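Local coordinates for fanconi-associated nuclease 1 homolog (Pseudomonas aeruginosa, PDB 5Y7Q), which is a FAN1 homolog of the nuclease family that carries HTH, SAP and VRR-NUC domains, modelled here with bound nucleic acid, at residues D238-Y242 against N272-R278; F252-L258 against Q285-C290. One frame throughout, in Å; residues are numbered along the deposited sequence.

Contact 1. Residues D238-Y242 against N272-R278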
loop_
_atom_site.group_PDB
_atom_site.type_symbol
_atom_site.label_atom_id
_atom_site.label_comp_id
_atom_site.label_asym_id
_atom_site.label_seq_id
_atom_site.Cartn_x
_atom_site.Cartn_y
_atom_site.Cartn_z
ATOM N N ASP A 238 0.762 -0.966 -22.045
ATOM C CA ASP A 238 0.456 -0.559 -20.673
ATOM C C ASP A 238 1.110 -1.496 -19.664
ATOM O O ASP A 238 1.631 -1.034 -18.640
ATOM C CB ASP A 238 -1.059 -0.486 -20.449
ATOM C CG ASP A 238 -1.725 0.596 -21.296
ATOM O OD1 ASP A 238 -2.944 0.481 -21.572
ATOM O OD2 ASP A 238 -1.018 1.551 -21.697
ATOM N N VAL A 239 1.110 -2.806 -19.939
ATOM C CA VAL A 239 1.973 -3.725 -19.195
ATOM C C VAL A 239 3.430 -3.274 -19.281
ATOM O O VAL A 239 4.097 -3.078 -18.253
ATOM C CB VAL A 239 1.809 -5.162 -19.717
ATOM C CG1 VAL A 239 2.660 -6.134 -18.891
ATOM C CG2 VAL A 239 0.344 -5.563 -19.742
ATOM N N ASP A 240 3.938 -3.092 -20.510
ATOM C CA ASP A 240 5.307 -2.598 -20.684
ATOM C C ASP A 240 5.586 -1.378 -19.805
ATOM O O ASP A 240 6.642 -1.287 -19.166
ATOM C CB ASP A 240 5.574 -2.242 -22.153
ATOM C CG ASP A 240 5.559 -3.452 -23.072
ATOM O OD1 ASP A 240 5.794 -4.570 -22.584
ATOM O OD2 ASP A 240 5.324 -3.290 -24.291
ATOM N N ALA A 241 4.638 -0.444 -19.737
ATOM C CA ALA A 241 4.897 0.792 -19.013
ATOM C C ALA A 241 4.930 0.554 -17.516
ATOM O O ALA A 241 5.814 1.072 -16.829
ATOM C CB ALA A 241 3.855 1.851 -19.367
ATOM N N TYR A 242 3.958 -0.198 -16.986
ATOM C CA TYR A 242 3.971 -0.530 -15.556
ATOM C C TYR A 242 5.308 -1.147 -15.178
ATOM O O TYR A 242 5.905 -0.790 -14.151
ATOM C CB TYR A 242 2.819 -1.493 -15.225
ATOM C CG TYR A 242 2.409 -1.602 -13.770
ATOM C CD1 TYR A 242 3.237 -2.184 -12.832
ATOM C CD2 TYR A 242 1.166 -1.146 -13.344
ATOM C CE1 TYR A 242 2.863 -2.283 -11.493
ATOM C CE2 TYR A 242 0.776 -1.238 -12.007
ATOM C CZ TYR A 242 1.630 -1.813 -11.083
ATOM O OH TYR A 242 1.257 -1.924 -9.746
ATOM N N ASN A 272 -3.161 6.207 -20.607
ATOM C CA ASN A 272 -3.924 5.485 -19.595
ATOM C C ASN A 272 -3.830 6.202 -18.255
ATOM O O ASN A 272 -2.718 6.401 -17.746
ATOM C CB ASN A 272 -3.429 4.047 -19.457
ATOM C CG ASN A 272 -4.195 3.271 -18.404
ATOM O OD1 ASN A 272 -3.876 3.339 -17.214
ATOM N ND2 ASN A 272 -5.215 2.531 -18.834
ATOM N N PRO A 273 -4.952 6.607 -17.656
ATOM C CA PRO A 273 -4.869 7.425 -16.435
ATOM C C PRO A 273 -4.344 6.674 -15.226
ATOM O O PRO A 273 -3.537 7.227 -14.466
ATOM C CB PRO A 273 -6.316 7.889 -16.240
ATOM C CG PRO A 273 -7.129 6.782 -16.810
ATOM C CD PRO A 273 -6.338 6.219 -17.970
ATOM N N TRP A 274 -4.773 5.427 -15.019
ATOM C CA TRP A 274 -4.332 4.697 -13.834
ATOM C C TRP A 274 -2.825 4.450 -13.866
ATOM O O TRP A 274 -2.190 4.350 -12.805
ATOM C CB TRP A 274 -5.141 3.401 -13.702
ATOM C CG TRP A 274 -4.386 2.206 -13.211
ATOM C CD1 TRP A 274 -3.846 2.013 -11.968
ATOM C CD2 TRP A 274 -4.108 1.019 -13.959
ATOM N NE1 TRP A 274 -3.232 0.783 -11.906
ATOM C CE2 TRP A 274 -3.384 0.152 -13.114
ATOM C CE3 TRP A 274 -4.396 0.607 -15.271
ATOM C CZ2 TRP A 274 -2.947 -1.104 -13.537
ATOM C CZ3 TRP A 274 -3.968 -0.634 -15.686
ATOM C CH2 TRP A 274 -3.252 -1.478 -14.822
ATOM N N LEU A 275 -2.243 4.408 -15.075
ATOM C CA LEU A 275 -0.792 4.329 -15.255
ATOM C C LEU A 275 -0.116 5.673 -14.972
ATOM O O LEU A 275 0.957 5.725 -14.345
ATOM C CB LEU A 275 -0.504 3.872 -16.681
ATOM C CG LEU A 275 0.721 3.042 -17.041
ATOM C CD1 LEU A 275 0.919 1.905 -16.070
ATOM C CD2 LEU A 275 0.517 2.502 -18.445
ATOM N N GLU A 276 -0.736 6.771 -15.437
ATOM C CA GLU A 276 -0.245 8.118 -15.156
ATOM C C GLU A 276 -0.238 8.407 -13.659
ATOM O O GLU A 276 0.560 9.227 -13.185
ATOM C CB GLU A 276 -1.102 9.140 -15.913
ATOM C CG GLU A 276 -0.738 10.614 -15.711
ATOM C CD GLU A 276 0.592 11.011 -16.344
ATOM O OE1 GLU A 276 1.206 10.170 -17.030
ATOM O OE2 GLU A 276 1.026 12.170 -16.150
ATOM N N GLY A 277 -1.104 7.734 -12.897
ATOM C CA GLY A 277 -1.000 7.803 -11.449
ATOM C C GLY A 277 0.321 7.266 -10.935
ATOM O O GLY A 277 0.999 7.910 -10.136
ATOM N N ARG A 278 0.703 6.072 -11.390
ATOM C CA ARG A 278 1.988 5.494 -10.996
ATOM C C ARG A 278 3.145 6.417 -11.362
ATOM O O ARG A 278 4.038 6.676 -10.540
ATOM C CB ARG A 278 2.174 4.137 -11.672
ATOM C CG ARG A 278 0.909 3.305 -11.805
ATOM C CD ARG A 278 0.838 2.264 -10.710
ATOM N NE ARG A 278 2.150 1.692 -10.471
ATOM C CZ ARG A 278 2.479 1.049 -9.364
ATOM N NH1 ARG A 278 1.572 0.900 -8.409
ATOM N NH2 ARG A 278 3.710 0.561 -9.219
#

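Contact 2. Residues F252-L258 against Q285-C290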
loop_
_atom_site.group_PDB
_atom_site.type_symbol
_atom_site.label_atom_id
_atom_site.label_comp_id
_atom_site.label_asym_id
_atom_site.label_seq_id
_atom_site.Cartn_x
_atom_site.Cartn_y
_atom_site.Cartn_z
ATOM N N PHE A 252 15.865 3.609 -8.217
ATOM C CA PHE A 252 15.918 4.733 -7.283
ATOM C C PHE A 252 16.183 4.246 -5.866
ATOM O O PHE A 252 17.098 4.730 -5.186
ATOM C CB PHE A 252 14.619 5.539 -7.342
ATOM C CG PHE A 252 14.518 6.617 -6.289
ATOM C CD1 PHE A 252 15.436 7.661 -6.251
ATOM C CD2 PHE A 252 13.496 6.595 -5.345
ATOM C CE1 PHE A 252 15.343 8.653 -5.283
ATOM C CE2 PHE A 252 13.395 7.589 -4.377
ATOM C CZ PHE A 252 14.318 8.616 -4.344
ATOM N N ASP A 253 15.402 3.259 -5.417
ATOM C CA ASP A 253 15.593 2.663 -4.100
ATOM C C ASP A 253 16.979 2.051 -3.918
ATOM O O ASP A 253 17.378 1.796 -2.776
ATOM C CB ASP A 253 14.515 1.605 -3.846
ATOM C CG ASP A 253 13.291 2.180 -3.167
ATOM O OD1 ASP A 253 13.476 3.054 -2.299
ATOM O OD2 ASP A 253 12.154 1.767 -3.494
ATOM N N LEU A 254 17.719 1.804 -5.003
ATOM C CA LEU A 254 19.099 1.340 -4.871
ATOM C C LEU A 254 20.138 2.461 -4.886
ATOM O O LEU A 254 21.334 2.163 -4.825
ATOM C CB LEU A 254 19.448 0.333 -5.973
ATOM C CG LEU A 254 18.871 -1.081 -5.866
ATOM C CD1 LEU A 254 19.659 -2.038 -6.761
ATOM C CD2 LEU A 254 18.830 -1.567 -4.417
ATOM N N GLY A 255 19.730 3.729 -4.961
ATOM C CA GLY A 255 20.686 4.823 -4.920
ATOM C C GLY A 255 21.165 5.354 -6.254
ATOM O O GLY A 255 22.247 5.952 -6.314
ATOM N N GLU A 256 20.398 5.159 -7.320
ATOM C CA GLU A 256 20.744 5.633 -8.655
ATOM C C GLU A 256 20.517 7.145 -8.759
ATOM O O GLU A 256 19.513 7.660 -8.257
ATOM C CB GLU A 256 19.905 4.891 -9.704
ATOM C CG GLU A 256 20.394 4.996 -11.147
ATOM C CD GLU A 256 20.063 3.761 -11.988
ATOM O OE1 GLU A 256 20.190 2.620 -11.474
ATOM O OE2 GLU A 256 19.680 3.938 -13.169
ATOM N N PRO A 257 21.429 7.877 -9.396
ATOM C CA PRO A 257 21.262 9.334 -9.501
ATOM C C PRO A 257 20.071 9.701 -10.371
ATOM O O PRO A 257 19.857 9.129 -11.441
ATOM C CB PRO A 257 22.572 9.797 -10.142
ATOM C CG PRO A 257 23.045 8.591 -10.907
ATOM C CD PRO A 257 22.653 7.410 -10.063
ATOM N N LEU A 258 19.309 10.691 -9.922
ATOM C CA LEU A 258 18.116 11.047 -10.671
ATOM C C LEU A 258 18.408 11.508 -12.086
ATOM O O LEU A 258 17.464 11.611 -12.863
ATOM C CB LEU A 258 17.337 12.154 -9.968
ATOM C CG LEU A 258 16.797 11.825 -8.590
ATOM C CD1 LEU A 258 16.260 13.096 -8.037
ATOM C CD2 LEU A 258 15.719 10.762 -8.666
ATOM N N GLN A 285 7.995 11.222 -5.428
ATOM C CA GLN A 285 9.046 10.773 -4.521
ATOM C C GLN A 285 10.414 11.293 -4.951
ATOM O O GLN A 285 11.243 11.655 -4.100
ATOM C CB GLN A 285 9.049 9.255 -4.434
ATOM C CG GLN A 285 7.657 8.685 -4.404
ATOM C CD GLN A 285 7.492 7.591 -3.382
ATOM O OE1 GLN A 285 6.562 6.793 -3.473
ATOM N NE2 GLN A 285 8.396 7.544 -2.392
ATOM N N PHE A 286 10.671 11.340 -6.266
ATOM C CA PHE A 286 11.916 11.943 -6.739
ATOM C C PHE A 286 12.082 13.332 -6.148
ATOM O O PHE A 286 13.137 13.674 -5.595
ATOM C CB PHE A 286 11.940 12.029 -8.265
ATOM C CG PHE A 286 12.116 10.715 -8.947
ATOM C CD1 PHE A 286 12.293 9.555 -8.220
ATOM C CD2 PHE A 286 12.117 10.642 -10.335
ATOM C CE1 PHE A 286 12.461 8.353 -8.860
ATOM C CE2 PHE A 286 12.281 9.444 -10.985
ATOM C CZ PHE A 286 12.454 8.294 -10.245
ATOM N N ALA A 287 11.022 14.137 -6.240
ATOM C CA ALA A 287 11.052 15.488 -5.701
ATOM C C ALA A 287 11.323 15.489 -4.201
ATOM O O ALA A 287 12.138 16.282 -3.716
ATOM C CB ALA A 287 9.738 16.192 -6.008
ATOM N N GLN A 288 10.643 14.621 -3.445
ATOM C CA GLN A 288 10.904 14.568 -2.008
ATOM C C GLN A 288 12.375 14.324 -1.746
ATOM O O GLN A 288 13.005 15.025 -0.943
ATOM C CB GLN A 288 10.068 13.484 -1.336
ATOM C CG GLN A 288 8.632 13.883 -1.100
ATOM C CD GLN A 288 7.874 12.906 -0.221
ATOM O OE1 GLN A 288 8.155 11.710 -0.219
ATOM N NE2 GLN A 288 6.897 13.417 0.532
ATOM N N HIS A 289 12.943 13.335 -2.435
ATOM C CA HIS A 289 14.365 13.063 -2.304
ATOM C C HIS A 289 15.178 14.324 -2.581
ATOM O O HIS A 289 16.112 14.648 -1.841
ATOM C CB HIS A 289 14.752 11.926 -3.245
ATOM C CG HIS A 289 16.219 11.634 -3.271
ATOM N ND1 HIS A 289 16.893 11.108 -2.189
ATOM C CD2 HIS A 289 17.142 11.794 -4.250
ATOM C CE1 HIS A 289 18.168 10.956 -2.502
ATOM N NE2 HIS A 289 18.345 11.362 -3.747
ATOM N N CYS A 290 14.807 15.070 -3.624
ATOM C CA CYS A 290 15.545 16.287 -3.953
ATOM C C CYS A 290 15.501 17.279 -2.807
ATOM O O CYS A 290 16.530 17.846 -2.416
ATOM C CB CYS A 290 14.973 16.930 -5.207
ATOM S SG CYS A 290 15.433 16.094 -6.682
#

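Contact 1. Residues D238-Y242 against N272-R278
Y242 and R278 meet in a parallel cation-pi stack: the guanidinium lies flat over one face of the tyrosine ring, 4.1 Å centre to centre, with the two planes 15° apart. The arginine chain bends at chi2 and chi3 and so brings its end down onto the ring; R278 NE stands 3.6 Å from Y242 CE2. Slid toward the phenol end, the guanidinium also covers Y242 OH, which sits over the face near its rim, 3.1 Å from R278 NH1. The angle there is too poor for a hydrogen bond. With CG anti to the backbone N (chi1 -161°), the Y242 ring runs on along its own helix, and its hydroxyl end comes level with R278. W274 meets the same ring obliquely, CZ2 to Y242 CE2 at 4.0 Å, and its indole also packs against F233.

Between the helices, whose short segments run nearly parallel with axes 10.6 Å apart, L275 spreads its two methyls along helix 236-253. CD2 touches A241 CB at 3.5 Å and lies close to D238 O, itself bonded to Y242 N within its helix; CD1 turns to the backbone and CB of Y242. N272 faces the D238 side chain but spends its OD1 on its own helix, accepting from L275 N at 2.9 Å in the carbonyl plane as an N-cap. The far side of helix 236-253 is covered by helix 190-201 through V239.

The contact thus joins an apolar part at L275 to a cation-pi stack at R278, while D238 O and N272 OD1 take their bonds within their own segments. The pi electrons of the phenol probably help to stabilise the positive charge lying over them.

Contact 2. Residues F252-L258 against Q285-C290
F252 and H289 both set their rings anti to the backbone N (chi1 173° and 175°), whereas F286 turns its CG beside its own N (chi1 -72°); with these torsions the three rings meet in an aromatic cluster between the end of helix 236-253 and the later turns of helix 273-292. F252 is at the centre, making two T-shaped pairs of opposite sense. Toward F286 it offers a face: F286 CE1 lies 3.7 Å from F252 CG, and the ring centroids are 5.1 Å apart. Toward H289 it offers an edge, F252 CE1 standing over the imidazole face near its rim, while F252 CZ comes within 3.5 Å of H289 CB.

The chain then leaves the helix through a Schellman motif at G255, whose positive phi ends the last turn and whose N binds F252 O. After P257, the N-cap of helix 258-264, the chain comes back to helix 273-292 at L258. The two methyls of L258 serve different neighbours. CD2 makes a CH-pi contact over the face of F286, 3.8 Å from the ring centroid. L261 and L262 of helix 258-264 add further cover to F286, and L302 of helix 296-304 packs on it too. Q285 contributes little to the aromatic group itself; its OE1 is hydrogen-bonded to R249. The other methyl, L258 CD1, lies near the edge of the H289 imidazole and reaches C290 SG at 3.4 Å.

How the contacts relate
Both contacts join the same two helices, 236-253 and 273-292, and their centres are 20 Å apart, with the nearest atoms about 7 Å from each other. Along the chain the first halves of both contacts come before the second halves: 238-242, 252-258, 272-278, 285-290. Contact 1 lies near the start of each helix, whereas contact 2 lies at the exit of the first and toward the end of the second. The intervening chain, including helix 258-264, returns to the starting end, so the helices run side by side in the same direction. Pairing at two levels is consistent with a set relative placement of the two helices, and each contact has its nearest atom about 7 Å from the bound nucleic acid.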